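Local atomic coordinates of aspergillopepsin-2 heavy chain (Aspergillus niger var. macrosporus, PDB entry 1Y43), a protein that forms the larger chain of a two-chain acid endopeptidase of the peptidase G1 (glutamic-type) family, which probably cleaves proteins at low pH. Residues Ala69-Lys72 / Ser73-Ser76; Ser162-Gly165 / Asp166-Thr169; Tyr45-Tyr48 / Ala49-Phe52. All blocks are in the same frame, centred on the assembly; numbering follows the deposited sequence.

Interaction 1 of 3, residues Ala69-Lys72 / Ser73-Ser76; sequences ATSK and SSGS
The hydroxyl of S74 lies between two others: its OG is 2.7 Å from T70 OG1 and 2.8 Å from S71 OG, both hydrogen bonds whose donor the geometry leaves open. All three residues hold the hydroxyl between their own backbone N and carbonyl carbon (chi1 64° for S74), which turns the oxygens in toward one another across the bend. S71 OG also accepts from S73 N at 3.1 Å with an N-H...O angle of 159°, so it ties the serine chain to the backbone of the turn. That turn is a type I beta turn from S71 to S74, the reversal between the antiparallel strands 62-69 and 74-81.

In the backbone of the turn, T70 N donates to S74 O at 2.9 Å. Two lesser approaches are added at the same oxygen: a weak bond from S71 N, and a C-H...O contact from A69, whose CA is 3.5 Å from S74 O. A69 then faces G75 as a non-hydrogen-bonded antiparallel pair, CA to CA 4.1 Å. Outside the turn, K72 bonds through its backbone to L100, and the side chain of S73 touches V96 and D99. With three hydroxyls joined in series and the T70 N bond beside them, the corner is held by polar bonds more than by apolar contact.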
loop_
_atom_site.group_PDB
_atom_site.type_symbol
_atom_site.label_atom_id
_atom_site.label_comp_id
_atom_site.label_asym_id
_atom_site.label_seq_id
_atom_site.Cartn_x
_atom_site.Cartn_y
_atom_site.Cartn_z
ATOM N N ALA B 69 11.754 1.230 -9.327
ATOM C CA ALA B 69 13.063 0.668 -9.008
ATOM C C ALA B 69 13.979 0.911 -10.194
ATOM O O ALA B 69 13.656 0.505 -11.308
ATOM C CB ALA B 69 12.949 -0.829 -8.753
ATOM N N THR B 70 15.090 1.596 -9.969
ATOM C CA THR B 70 16.051 1.849 -11.040
ATOM C C THR B 70 17.117 0.737 -11.085
ATOM O O THR B 70 17.885 0.616 -12.048
ATOM C CB THR B 70 16.687 3.257 -10.911
ATOM O OG1 THR B 70 17.187 3.442 -9.585
ATOM C CG2 THR B 70 15.647 4.336 -11.211
ATOM N N SER B 71 17.166 -0.052 -10.025
ATOM C CA SER B 71 18.057 -1.194 -9.915
ATOM C C SER B 71 17.507 -1.975 -8.721
ATOM O O SER B 71 16.520 -1.554 -8.099
ATOM C CB SER B 71 19.512 -0.766 -9.672
ATOM O OG SER B 71 19.774 -0.488 -8.314
ATOM N N LYS B 72 18.113 -3.109 -8.397
ATOM C CA LYS B 72 17.641 -3.893 -7.258
ATOM C C LYS B 72 17.921 -3.221 -5.912
ATOM O O LYS B 72 17.381 -3.639 -4.887
ATOM C CB LYS B 72 18.227 -5.306 -7.287
ATOM C CG LYS B 72 17.637 -6.171 -8.391
ATOM C CD LYS B 72 18.292 -7.529 -8.391
ATOM C CE LYS B 72 17.783 -8.423 -9.516
ATOM N NZ LYS B 72 18.796 -9.498 -9.808
ATOM N N SER B 73 18.723 -2.155 -5.930
ATOM C CA SER B 73 19.065 -1.434 -4.712
ATOM C C SER B 73 18.894 0.086 -4.800
ATOM O O SER B 73 19.489 0.828 -4.010
ATOM C CB SER B 73 20.492 -1.793 -4.254
ATOM O OG SER B 73 21.458 -1.582 -5.281
ATOM N N SER B 74 18.076 0.560 -5.739
ATOM C CA SER B 74 17.846 1.996 -5.884
ATOM C C SER B 74 16.482 2.247 -6.513
ATOM O O SER B 74 15.957 1.390 -7.230
ATOM C CB SER B 74 18.948 2.666 -6.727
ATOM O OG SER B 74 18.969 2.200 -8.065
ATOM N N GLY B 75 15.902 3.398 -6.210
ATOM C CA GLY B 75 14.600 3.734 -6.761
ATOM C C GLY B 75 13.997 4.938 -6.074
ATOM O O GLY B 75 14.704 5.718 -5.439
ATOM N N SER B 76 12.675 5.054 -6.126
ATOM C CA SER B 76 11.997 6.185 -5.522
ATOM C C SER B 76 10.563 5.847 -5.109
ATOM O O SER B 76 9.967 4.860 -5.570
ATOM C CB SER B 76 11.974 7.367 -6.504
ATOM O OG SER B 76 11.260 7.024 -7.686
#

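Interaction 2 of 3, residues Ser162-Gly165 / Asp166-Thr169; sequences SVSG and DSVT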
loop_
_atom_site.group_PDB
_atom_site.type_symbol
_atom_site.label_atom_id
_atom_site.label_comp_id
_atom_site.label_asym_id
_atom_site.label_seq_id
_atom_site.Cartn_x
_atom_site.Cartn_y
_atom_site.Cartn_z
ATOM N N SER B 162 -11.962 -7.494 -4.386
ATOM C CA SER B 162 -12.376 -7.806 -5.751
ATOM C C SER B 162 -11.457 -7.022 -6.698
ATOM O O SER B 162 -11.003 -5.916 -6.373
ATOM C CB SER B 162 -13.855 -7.444 -5.981
ATOM O OG SER B 162 -14.121 -6.083 -5.702
ATOM N N VAL B 163 -11.128 -7.623 -7.833
ATOM C CA VAL B 163 -10.264 -6.961 -8.797
ATOM C C VAL B 163 -10.942 -6.906 -10.158
ATOM O O VAL B 163 -11.891 -7.651 -10.420
ATOM C CB VAL B 163 -8.882 -7.683 -8.936
ATOM C CG1 VAL B 163 -8.177 -7.743 -7.588
ATOM C CG2 VAL B 163 -9.052 -9.079 -9.504
ATOM N N SER B 164 -10.520 -5.955 -10.978
ATOM C CA SER B 164 -11.045 -5.829 -12.330
ATOM C C SER B 164 -9.792 -5.735 -13.206
ATOM O O SER B 164 -8.661 -5.967 -12.727
ATOM C CB SER B 164 -11.925 -4.573 -12.468
ATOM O OG SER B 164 -11.150 -3.385 -12.501
ATOM N N GLY B 165 -9.965 -5.363 -14.471
ATOM C CA GLY B 165 -8.821 -5.242 -15.352
ATOM C C GLY B 165 -7.927 -4.054 -15.037
ATOM O O GLY B 165 -6.769 -4.022 -15.464
ATOM N N ASP B 166 -8.435 -3.081 -14.285
ATOM C CA ASP B 166 -7.630 -1.903 -13.960
ATOM C C ASP B 166 -7.820 -1.361 -12.540
ATOM O O ASP B 166 -7.382 -0.248 -12.235
ATOM C CB ASP B 166 -7.881 -0.786 -14.991
ATOM C CG ASP B 166 -9.361 -0.434 -15.146
ATOM O OD1 ASP B 166 -10.129 -0.516 -14.166
ATOM O OD2 ASP B 166 -9.760 -0.053 -16.263
ATOM N N SER B 167 -8.462 -2.134 -11.676
ATOM C CA SER B 167 -8.704 -1.671 -10.317
ATOM C C SER B 167 -8.716 -2.796 -9.301
ATOM O O SER B 167 -8.792 -3.983 -9.657
ATOM C CB SER B 167 -10.034 -0.908 -10.241
ATOM O OG SER B 167 -11.149 -1.762 -10.482
ATOM N N VAL B 168 -8.574 -2.400 -8.037
ATOM C CA VAL B 168 -8.586 -3.318 -6.910
ATOM C C VAL B 168 -9.456 -2.644 -5.847
ATOM O O VAL B 168 -9.204 -1.494 -5.498
ATOM C CB VAL B 168 -7.163 -3.502 -6.329
ATOM C CG1 VAL B 168 -7.191 -4.469 -5.149
ATOM C CG2 VAL B 168 -6.208 -3.994 -7.404
ATOM N N THR B 169 -10.473 -3.338 -5.351
ATOM C CA THR B 169 -11.340 -2.785 -4.322
ATOM C C THR B 169 -11.273 -3.663 -3.076
ATOM O O THR B 169 -11.425 -4.882 -3.171
ATOM C CB THR B 169 -12.821 -2.713 -4.793
ATOM O OG1 THR B 169 -12.932 -1.818 -5.909
ATOM C CG2 THR B 169 -13.727 -2.242 -3.670
#
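S164 and S167 face each other near the tip of the beta hairpin made by strands 156-163 and 168-172, whose two arms run antiparallel. Leaving the backbone, CB of S164 comes 3.5 Å from S167 OG. One bond further, S164 OG stands between its own N and carbonyl carbon (chi1 74°), a rotation that turns it across the loop rather than outward. There it lies 2.6 Å from S167 OG, a short hydrogen bond in which either hydroxyl may donate. The same S164 OG accepts from D166 N at 3.3 Å with an N-H...O angle of 161°, so one oxygen of S164 links to both D166 and S167 across G165. The backbone of S164 is held too, its N donating to S167 O.

Toward the strands the pairing becomes regular. S162 and T169 form a hydrogen-bonded pair, bonded reciprocally: S162 N to T169 O, and T169 N to S162 O, the latter almost linear (178° at the hydrogen). Between this pair and the serines, V163 and V168 form the non-hydrogen-bonded pair; their side chains run alongside each other on one face of the hairpin, where both also pack on apolar side chains of the other protein chain. T169 OG1 bonds to T128 OG1, on the neighbouring strand 126-136. The valines meet through one methyl each, V163 CG1 to V168 CG1 at 4.2 Å.

Interaction 3 of 3, residues Tyr45-Tyr48 / Ala49-Phe52; sequences YPDY and AYDF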
loop_
_atom_site.group_PDB
_atom_site.type_symbol
_atom_site.label_atom_id
_atom_site.label_comp_id
_atom_site.label_asym_id
_atom_site.label_seq_id
_atom_site.Cartn_x
_atom_site.Cartn_y
_atom_site.Cartn_z
ATOM N N TYR B 45 11.895 -1.567 3.228
ATOM C CA TYR B 45 12.104 -2.621 4.214
ATOM C C TYR B 45 13.386 -3.368 3.838
ATOM O O TYR B 45 13.598 -3.654 2.665
ATOM C CB TYR B 45 10.884 -3.548 4.186
ATOM C CG TYR B 45 10.986 -4.760 5.071
ATOM C CD1 TYR B 45 11.599 -5.931 4.615
ATOM C CD2 TYR B 45 10.468 -4.743 6.364
ATOM C CE1 TYR B 45 11.693 -7.066 5.429
ATOM C CE2 TYR B 45 10.551 -5.874 7.190
ATOM C CZ TYR B 45 11.170 -7.029 6.717
ATOM O OH TYR B 45 11.281 -8.142 7.534
ATOM N N PRO B 46 14.186 -3.820 4.826
ATOM C CA PRO B 46 14.057 -3.735 6.285
ATOM C C PRO B 46 14.356 -2.443 7.030
ATOM O O PRO B 46 14.402 -2.459 8.262
ATOM C CB PRO B 46 14.937 -4.884 6.765
ATOM C CG PRO B 46 16.064 -4.808 5.833
ATOM C CD PRO B 46 15.386 -4.600 4.475
ATOM N N ASP B 47 14.588 -1.342 6.329
ATOM C CA ASP B 47 14.799 -0.070 7.013
ATOM C C ASP B 47 13.411 0.357 7.537
ATOM O O ASP B 47 12.384 -0.211 7.147
ATOM C CB ASP B 47 15.328 0.976 6.024
ATOM C CG ASP B 47 15.931 2.208 6.704
ATOM O OD1 ASP B 47 15.898 2.345 7.947
ATOM O OD2 ASP B 47 16.458 3.066 5.965
ATOM N N TYR B 48 13.393 1.340 8.435
ATOM C CA TYR B 48 12.163 1.868 9.020
ATOM C C TYR B 48 11.335 2.654 8.019
ATOM O O TYR B 48 11.853 3.116 7.003
ATOM C CB TYR B 48 12.504 2.857 10.145
ATOM C CG TYR B 48 13.333 2.279 11.270
ATOM C CD1 TYR B 48 12.734 1.532 12.278
ATOM C CD2 TYR B 48 14.715 2.487 11.329
ATOM C CE1 TYR B 48 13.484 1.002 13.322
ATOM C CE2 TYR B 48 15.480 1.956 12.373
ATOM C CZ TYR B 48 14.854 1.214 13.366
ATOM O OH TYR B 48 15.593 0.670 14.400
ATOM N N ALA B 49 10.054 2.816 8.333
ATOM C CA ALA B 49 9.160 3.634 7.520
ATOM C C ALA B 49 9.405 5.066 8.020
ATOM O O ALA B 49 9.674 5.271 9.210
ATOM C CB ALA B 49 7.708 3.249 7.746
ATOM N N TYR B 50 9.387 6.036 7.113
ATOM C CA TYR B 50 9.587 7.438 7.472
ATOM C C TYR B 50 8.419 8.228 6.897
ATOM O O TYR B 50 7.871 7.871 5.854
ATOM C CB TYR B 50 10.925 7.975 6.934
ATOM C CG TYR B 50 12.148 7.278 7.500
ATOM C CD1 TYR B 50 12.639 7.613 8.763
ATOM C CD2 TYR B 50 12.809 6.279 6.779
ATOM C CE1 TYR B 50 13.757 6.972 9.294
ATOM C CE2 TYR B 50 13.933 5.635 7.303
ATOM C CZ TYR B 50 14.397 5.983 8.563
ATOM O OH TYR B 50 15.491 5.344 9.106
ATOM N N ASP B 51 8.000 9.267 7.604
ATOM C CA ASP B 51 6.889 10.083 7.137
ATOM C C ASP B 51 7.317 11.192 6.201
ATOM O O ASP B 51 8.433 11.713 6.306
ATOM C CB ASP B 51 6.164 10.764 8.301
ATOM C CG ASP B 51 5.653 9.794 9.327
ATOM O OD1 ASP B 51 5.229 8.676 8.965
ATOM O OD2 ASP B 51 5.684 10.163 10.511
ATOM N N PHE B 52 6.417 11.525 5.279
ATOM C CA PHE B 52 6.593 12.645 4.360
ATOM C C PHE B 52 5.910 13.778 5.126
ATOM O O PHE B 52 4.679 13.861 5.153
ATOM C CB PHE B 52 5.811 12.416 3.073
ATOM C CG PHE B 52 6.519 11.586 2.063
ATOM C CD1 PHE B 52 7.700 12.036 1.475
ATOM C CD2 PHE B 52 5.961 10.400 1.620
ATOM C CE1 PHE B 52 8.314 11.314 0.438
ATOM C CE2 PHE B 52 6.564 9.672 0.588
ATOM C CZ PHE B 52 7.741 10.134 -0.006
#
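D47 and Y50 meet through a carboxylate and a phenol: Y50 OH donates to D47 OD1 at 3.2 Å, on the syn side and 31° out of the carboxylate plane. The same oxygen takes the N-H of Y48, with Y48 N 2.7 Å from D47 OD1, also from above that plane and from the same face, so OD1 is gripped by two donors while the chain bends round it. CG of D47 is anti to the backbone N (chi1 -164°), a setting that brings the carboxylate back over the following peptide. Its plane stands 81° from the Y50 ring, and OD2 lies at the ring's edge, 3.8 Å from Y50 CE2. This is the close part of the contact, and the backbone joins it: Y48 O is 3.3 Å from Y50 CE2, beside the ring carbons.

The loop after Y45 leads from strand 35-45 to the short strand 50-52, which pairs antiparallel with 35-45 in the larger mixed sheet; backbone bonds of Y50 with Y42 and of F52 with A40 mark that pairing.

On the exposed side the fit is much slacker. Y48 CB sits over one face of the Y50 ring, 4.0 Å from Y50 CZ, but the two aromatic side chains are not stacked: the Y48 ring leads away, and only its edge comes near Y50, with Y48 CD2 3.7 Å from Y50 OH. Beyond the two segments, D47 touches E97 and A49 touches E43 of strand 35-45, whereas Y48 and Y50 are exposed residues.

Along the chain the contacts come in the order interaction 3, interaction 1, interaction 2, none overlapping another. Each joins consecutive strands, and each belongs to a different sheet: 45-52 to the mixed six-stranded sheet, 69-76 to the three-stranded one, 162-169 to the five-stranded one. Interactions 1 and 3 are neighbours, with centres about 15 Å apart and nearest atoms about 7 Å. Interaction 2 is about 27 Å from either, centre to centre, and lies on the opposite side of the chain's centre from interaction 3. All three are surface connections of an all-beta chain of the concanavalin-like type; each links strands within its own sheet, so they mark separate parts of the fold and do not touch.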